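Local structure of alpha-catenin-like protein hmp-1 (Caenorhabditis elegans, 5H5M) at residues A[148-151]-A[152-156]; A[129-132]-A[133-137]; A[210-213]-A[214-218]. The protein is a component of the cadherin-catenin complex of adherens junctions, required for cell migration during body enclosure and for cell shape changes during body elongation. One frame throughout, in Å; residues are numbered along the deposited sequence.

Contact 1 of 3, residues A[148-151]-A[152-156]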
# COMPACT_ATOMS: atom_id res chain seq x y z
N ARG A 148 -14.12 19.34 5.12
CA ARG A 148 -13.10 18.51 5.75
C ARG A 148 -13.72 17.31 6.46
O ARG A 148 -13.08 16.26 6.58
CB ARG A 148 -12.27 19.34 6.74
CG ARG A 148 -11.40 20.40 6.09
CD ARG A 148 -10.48 19.80 5.04
NE ARG A 148 -9.74 20.82 4.31
CZ ARG A 148 -8.90 20.56 3.31
NH1 ARG A 148 -8.68 19.30 2.94
NH2 ARG A 148 -8.27 21.55 2.69
N SER A 149 -14.95 17.46 6.92
CA SER A 149 -15.70 16.35 7.50
C SER A 149 -15.91 15.26 6.45
O SER A 149 -15.66 14.08 6.71
CB SER A 149 -17.06 16.82 8.04
OG SER A 149 -17.85 15.72 8.45
N LYS A 150 -16.35 15.68 5.27
CA LYS A 150 -16.58 14.76 4.16
C LYS A 150 -15.29 14.05 3.76
O LYS A 150 -15.27 12.84 3.56
CB LYS A 150 -17.17 15.52 2.97
CG LYS A 150 -17.36 14.68 1.72
CD LYS A 150 -17.94 15.52 0.60
CE LYS A 150 -18.04 14.73 -0.70
NZ LYS A 150 -18.61 15.56 -1.80
N MET A 151 -14.21 14.82 3.63
CA MET A 151 -12.92 14.27 3.25
C MET A 151 -12.38 13.30 4.30
O MET A 151 -11.87 12.23 3.96
CB MET A 151 -11.90 15.39 3.01
CG MET A 151 -12.30 16.34 1.89
SD MET A 151 -12.76 15.47 0.38
CE MET A 151 -11.22 14.64 -0.01
N PHE A 152 -12.50 13.67 5.57
CA PHE A 152 -12.07 12.81 6.66
C PHE A 152 -12.82 11.47 6.64
O PHE A 152 -12.22 10.41 6.83
CB PHE A 152 -12.28 13.49 8.02
CG PHE A 152 -12.21 12.54 9.18
CD1 PHE A 152 -10.98 12.11 9.66
CD2 PHE A 152 -13.36 12.06 9.78
CE1 PHE A 152 -10.90 11.23 10.73
CE2 PHE A 152 -13.29 11.18 10.85
CZ PHE A 152 -12.06 10.76 11.32
N GLN A 153 -14.13 11.52 6.40
CA GLN A 153 -14.95 10.32 6.38
C GLN A 153 -14.55 9.41 5.23
O GLN A 153 -14.45 8.19 5.39
CB GLN A 153 -16.43 10.68 6.28
CG GLN A 153 -17.36 9.47 6.20
CD GLN A 153 -17.36 8.64 7.48
OE1 GLN A 153 -17.62 9.16 8.56
NE2 GLN A 153 -17.06 7.36 7.35
N GLU A 154 -14.30 10.00 4.06
CA GLU A 154 -13.85 9.25 2.89
C GLU A 154 -12.48 8.62 3.14
O GLU A 154 -12.22 7.49 2.73
CB GLU A 154 -13.81 10.14 1.65
CG GLU A 154 -15.18 10.62 1.21
CD GLU A 154 -15.13 11.52 -0.01
OE1 GLU A 154 -14.02 11.82 -0.49
OE2 GLU A 154 -16.21 11.93 -0.50
N HIS A 155 -11.61 9.37 3.81
CA HIS A 155 -10.31 8.87 4.24
C HIS A 155 -10.47 7.68 5.18
O HIS A 155 -9.74 6.69 5.09
CB HIS A 155 -9.51 9.99 4.91
CG HIS A 155 -8.34 9.52 5.72
ND1 HIS A 155 -7.12 9.22 5.17
CD2 HIS A 155 -8.22 9.32 7.06
CE1 HIS A 155 -6.29 8.85 6.13
NE2 HIS A 155 -6.93 8.90 7.28
N ALA A 156 -11.44 7.78 6.08
CA ALA A 156 -11.76 6.71 7.02
C ALA A 156 -12.24 5.45 6.29
O ALA A 156 -11.83 4.34 6.61
CB ALA A 156 -12.80 7.17 8.02
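Lys150 and Glu154 meet one turn apart on the exposed side of helix 142-166. Their contact is made by carbon against oxygen. The carboxylate crosses the lysine chain, with Glu154 OE2 3.4 Å from Lys150 CE and, further back, near Lys150 CG. The charged ends stay further apart, with Lys150 NZ 4.5 Å from Glu154 OE2. This is too long for a salt bridge, so any attraction is probably a weak electrostatic one. Lys150 is extended throughout, with CG anti to its own nitrogen (chi1 176°), and its amine runs on past OE2. Glu154 has CG beside its nitrogen instead (chi1 -66°), which lays Glu154 CG 3.2 Å from Lys150 O.

The second oxygen of the same carboxylate faces a thioether. Glu154 OE1 is 4.0 Å from Met151 SD, and Met151 CE lies equally near. The touch is loose.

Backbone hydrogen bonds of the alpha-helical i to i+4 kind join the two segments. Phe152 N gives to Arg148 O at 2.8 Å, and His155 N gives to Met151 O at 2.9 Å. Gln153 and Glu154 bond likewise to Ser149 and Lys150.

Phe152 and several of its neighbours turn to other helices. Phe152 meets Trp220 of helix 207-233 edge-to-face and rests on Val193 of helix 173-202, where Ser149 packs on Ala194. Arg148 and His155 lean on helix 128-137, through Leu132 and Pro129.

Contact 2 of 3, residues A[129-132]-A[133-137]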
# COMPACT_ATOMS: atom_id res chain seq x y z
N PRO A 129 -5.85 14.81 7.40
CA PRO A 129 -7.29 15.00 7.22
C PRO A 129 -8.04 15.37 8.51
O PRO A 129 -8.94 16.21 8.45
CB PRO A 129 -7.77 13.63 6.71
CG PRO A 129 -6.57 13.05 6.05
CD PRO A 129 -5.40 13.51 6.86
N LEU A 130 -7.68 14.76 9.63
CA LEU A 130 -8.33 15.08 10.90
C LEU A 130 -7.87 16.42 11.44
O LEU A 130 -8.66 17.18 12.00
CB LEU A 130 -8.07 13.98 11.93
CG LEU A 130 -8.77 14.21 13.28
CD1 LEU A 130 -10.25 14.47 13.07
CD2 LEU A 130 -8.56 13.02 14.22
N ILE A 131 -6.58 16.72 11.27
CA ILE A 131 -6.02 17.98 11.73
C ILE A 131 -6.68 19.16 11.01
O ILE A 131 -7.05 20.15 11.65
CB ILE A 131 -4.50 18.03 11.51
CG1 ILE A 131 -3.81 16.99 12.39
CG2 ILE A 131 -3.95 19.42 11.81
CD1 ILE A 131 -4.15 17.13 13.86
N LEU A 132 -6.83 19.05 9.70
CA LEU A 132 -7.49 20.10 8.93
C LEU A 132 -8.95 20.24 9.35
O LEU A 132 -9.49 21.35 9.36
CB LEU A 132 -7.41 19.80 7.43
CG LEU A 132 -6.03 19.96 6.79
CD1 LEU A 132 -6.10 19.72 5.29
CD2 LEU A 132 -5.45 21.34 7.09
N LEU A 133 -9.58 19.13 9.71
CA LEU A 133 -10.95 19.15 10.19
C LEU A 133 -11.06 19.92 11.50
O LEU A 133 -11.87 20.83 11.63
CB LEU A 133 -11.49 17.72 10.37
CG LEU A 133 -12.90 17.57 10.93
CD1 LEU A 133 -13.89 18.40 10.14
CD2 LEU A 133 -13.33 16.11 10.96
N ILE A 134 -10.22 19.55 12.46
CA ILE A 134 -10.22 20.18 13.78
C ILE A 134 -9.94 21.68 13.71
O ILE A 134 -10.59 22.47 14.39
CB ILE A 134 -9.19 19.51 14.71
CG1 ILE A 134 -9.53 18.03 14.90
CG2 ILE A 134 -9.13 20.21 16.06
CD1 ILE A 134 -8.67 17.33 15.92
N GLU A 135 -8.96 22.06 12.89
CA GLU A 135 -8.57 23.46 12.78
C GLU A 135 -9.69 24.31 12.18
O GLU A 135 -9.89 25.46 12.58
CB GLU A 135 -7.29 23.59 11.95
CG GLU A 135 -6.06 23.00 12.63
CD GLU A 135 -4.78 23.26 11.86
OE1 GLU A 135 -4.85 23.90 10.79
OE2 GLU A 135 -3.70 22.83 12.32
N ALA A 136 -10.41 23.75 11.22
CA ALA A 136 -11.56 24.44 10.64
C ALA A 136 -12.67 24.60 11.68
O ALA A 136 -13.33 25.64 11.74
CB ALA A 136 -12.08 23.69 9.42
N ALA A 137 -12.85 23.57 12.50
CA ALA A 137 -13.89 23.57 13.53
C ALA A 137 -13.56 24.56 14.65
O ALA A 137 -14.46 25.12 15.27
CB ALA A 137 -14.08 22.17 14.09
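Two turns of the short helix 128-137 make this contact, in the M domain of the alpha-catenin. Leu130 is buried and touches residues three and four positions further on. Its CD1 lies 4.1 Å from Leu133 CD2 and equally far from Ile134 CG1. One methyl thus rests against two neighbours on the next turn. Leu130 has CG anti to the backbone nitrogen (chi1 -178°), and CD1 is the branch that reaches forward. Ile134 turns the other way, with CG1 beside its own nitrogen (chi1 -61°). That brings Ile134 CG1 back over the preceding turn, 3.1 Å from Leu130 O. The carbonyl is therefore flanked by a side chain as well as bonded by an amide.

That amide is Ile134 N, which gives to Leu130 O at 2.9 Å in a nearly straight bond of 167°. The bond from Leu133 N to Pro129 O is longer, 3.2 Å, and more bent. Glu135 and Ala136 bond in the same way to Ile131 and Leu132.

On the outer side a carboxylate crosses a methyl. Glu135 OE2 is 3.5 Å from Ile131 CG2, an apolar contact made by one carboxylate oxygen.

Three helices receive the apolar residues. Leu130 reaches Trp220 and Phe221 of helix 207-233, and Leu133 reaches Ala197 of helix 173-202. Ala136 packs on Thr145 of helix 142-166. The buried Leu130, Leu133 and Ile134 face other helices, while Ile131, Leu132 and Glu135 lie nearer the surface. This is an amphipathic helix, as expected in the helical bundles of the vinculin/alpha-catenin family.

Contact 3 of 3, residues A[210-213]-A[214-218]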
# COMPACT_ATOMS: atom_id res chain seq x y z
N GLN A 210 -14.45 21.78 23.10
CA GLN A 210 -13.04 21.66 22.75
C GLN A 210 -12.47 20.36 23.30
O GLN A 210 -11.76 19.64 22.60
CB GLN A 210 -12.25 22.86 23.28
CG GLN A 210 -12.62 24.18 22.64
CD GLN A 210 -12.10 25.37 23.41
OE1 GLN A 210 -11.43 25.22 24.44
NE2 GLN A 210 -12.41 26.57 22.93
N GLU A 211 -12.78 20.08 24.56
CA GLU A 211 -12.30 18.86 25.21
C GLU A 211 -12.92 17.62 24.57
O GLU A 211 -12.28 16.58 24.50
CB GLU A 211 -12.61 18.90 26.71
CG GLU A 211 -11.83 19.96 27.47
CD GLU A 211 -12.19 20.02 28.94
OE1 GLU A 211 -13.05 19.23 29.38
OE2 GLU A 211 -11.60 20.85 29.67
N ASN A 212 -14.16 17.74 24.10
CA ASN A 212 -14.83 16.61 23.46
C ASN A 212 -14.19 16.27 22.12
O ASN A 212 -14.08 15.10 21.76
CB ASN A 212 -16.32 16.89 23.28
CG ASN A 212 -17.03 15.78 22.53
OD1 ASN A 212 -17.39 14.75 23.12
ND2 ASN A 212 -17.25 15.98 21.24
N MET A 213 -13.79 17.30 21.38
CA MET A 213 -13.09 17.07 20.12
C MET A 213 -11.77 16.36 20.37
O MET A 213 -11.42 15.42 19.66
CB MET A 213 -12.83 18.39 19.37
CG MET A 213 -12.24 18.17 17.98
SD MET A 213 -13.43 17.37 16.88
CE MET A 213 -12.39 16.29 15.92
N GLU A 214 -11.04 16.83 21.38
CA GLU A 214 -9.72 16.30 21.67
C GLU A 214 -9.79 14.86 22.17
O GLU A 214 -8.90 14.06 21.88
CB GLU A 214 -9.01 17.19 22.71
CG GLU A 214 -7.51 17.33 22.48
CD GLU A 214 -7.17 18.19 21.27
OE1 GLU A 214 -8.09 18.67 20.57
OE2 GLU A 214 -5.96 18.39 21.01
N THR A 215 -10.85 14.54 22.90
CA THR A 215 -11.07 13.17 23.36
C THR A 215 -11.25 12.24 22.15
O THR A 215 -10.65 11.16 22.10
CB THR A 215 -12.30 13.08 24.28
OG1 THR A 215 -12.01 13.73 25.52
CG2 THR A 215 -12.66 11.62 24.55
N TYR A 216 -12.06 12.67 21.19
CA TYR A 216 -12.28 11.91 19.97
C TYR A 216 -11.04 11.86 19.10
O TYR A 216 -10.74 10.83 18.49
CB TYR A 216 -13.45 12.49 19.18
CG TYR A 216 -14.78 11.94 19.63
CD1 TYR A 216 -15.30 10.78 19.07
CD2 TYR A 216 -15.51 12.57 20.63
CE1 TYR A 216 -16.51 10.26 19.49
CE2 TYR A 216 -16.72 12.06 21.06
CZ TYR A 216 -17.21 10.90 20.49
OH TYR A 216 -18.41 10.39 20.91
N LYS A 217 -10.32 12.98 19.03
CA LYS A 217 -9.09 13.07 18.26
C LYS A 217 -8.07 12.03 18.71
O LYS A 217 -7.51 11.30 17.90
CB LYS A 217 -8.50 14.47 18.37
CG LYS A 217 -7.08 14.59 17.83
CD LYS A 217 -6.41 15.84 18.39
CE LYS A 217 -4.96 15.94 17.96
NZ LYS A 217 -4.32 17.17 18.51
N ASN A 218 -7.85 11.97 20.02
CA ASN A 218 -6.84 11.08 20.58
C ASN A 218 -7.23 9.61 20.46
O ASN A 218 -6.39 8.76 20.19
CB ASN A 218 -6.58 11.44 22.04
CG ASN A 218 -5.91 12.80 22.18
OD1 ASN A 218 -5.08 13.19 21.36
ND2 ASN A 218 -6.27 13.53 23.23
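The amide of Asn212 lies against the ring of Tyr216. Asn212 OD1 is 3.5 Å from Tyr216 CE2, while the backbone oxygen Asn212 O is 3.1 Å from Tyr216 CD2. That carbonyl oxygen approaches the ring at its edge, in the ring plane. The amide and ring planes stand 60° apart, so the groups do not stack. Asn212 directs CG away from its own nitrogen (chi1 176°), which carries the amide forward to the ring. Replacing Asn212 with an alanine would probably leave the CE2 side of the tyrosine without its amide neighbour and the ring somewhat freer to turn.

Backbone hydrogen bonds follow the i to i+4 pattern. Tyr216 N gives to Asn212 O at 3.2 Å. The bond from Lys217 N to Met213 O is shorter, at 2.7 Å. Glu211 O accepts Thr215 N at 3.0 Å. Thr215 OG1 comes equally close to that oxygen, though its proton has another acceptor within reach.

One charged pair lies within 214-218. Lys217 NZ forms a salt bridge with Glu214 OE2 at 3.2 Å, coming from above the carboxylate plane.

Met213 is buried between helices, on Ala197 and Leu200 of helix 173-202 and on Leu130 and Ile134 of helix 128-137. Glu211 and Thr215 are exposed. The segments thus belong to a helix of the alpha-catenin bundle that combines an i to i+4 Asn-Tyr pair, an i to i+3 Glu-Lys salt bridge and a methionine packed between two other helices.

From the N terminus the chain passes contact 2, then contact 1, then contact 3. Each lies within one helix and closes no loop beyond a helical turn. The three are in series, so none nests in or crosses another. Helices 128-137 and 142-166 follow one another, and contacts 1 and 2 touch through Ser149 on Leu133. Helix 173-202 comes next and packs against all three. Contact 3 then meets contact 2 from helix 207-233, through Lys217 on Ile134. Contacts 1 and 3 do not touch, their centres being about 17 Å apart. Helix 128-137 thus touches both helix 142-166 and helix 207-233.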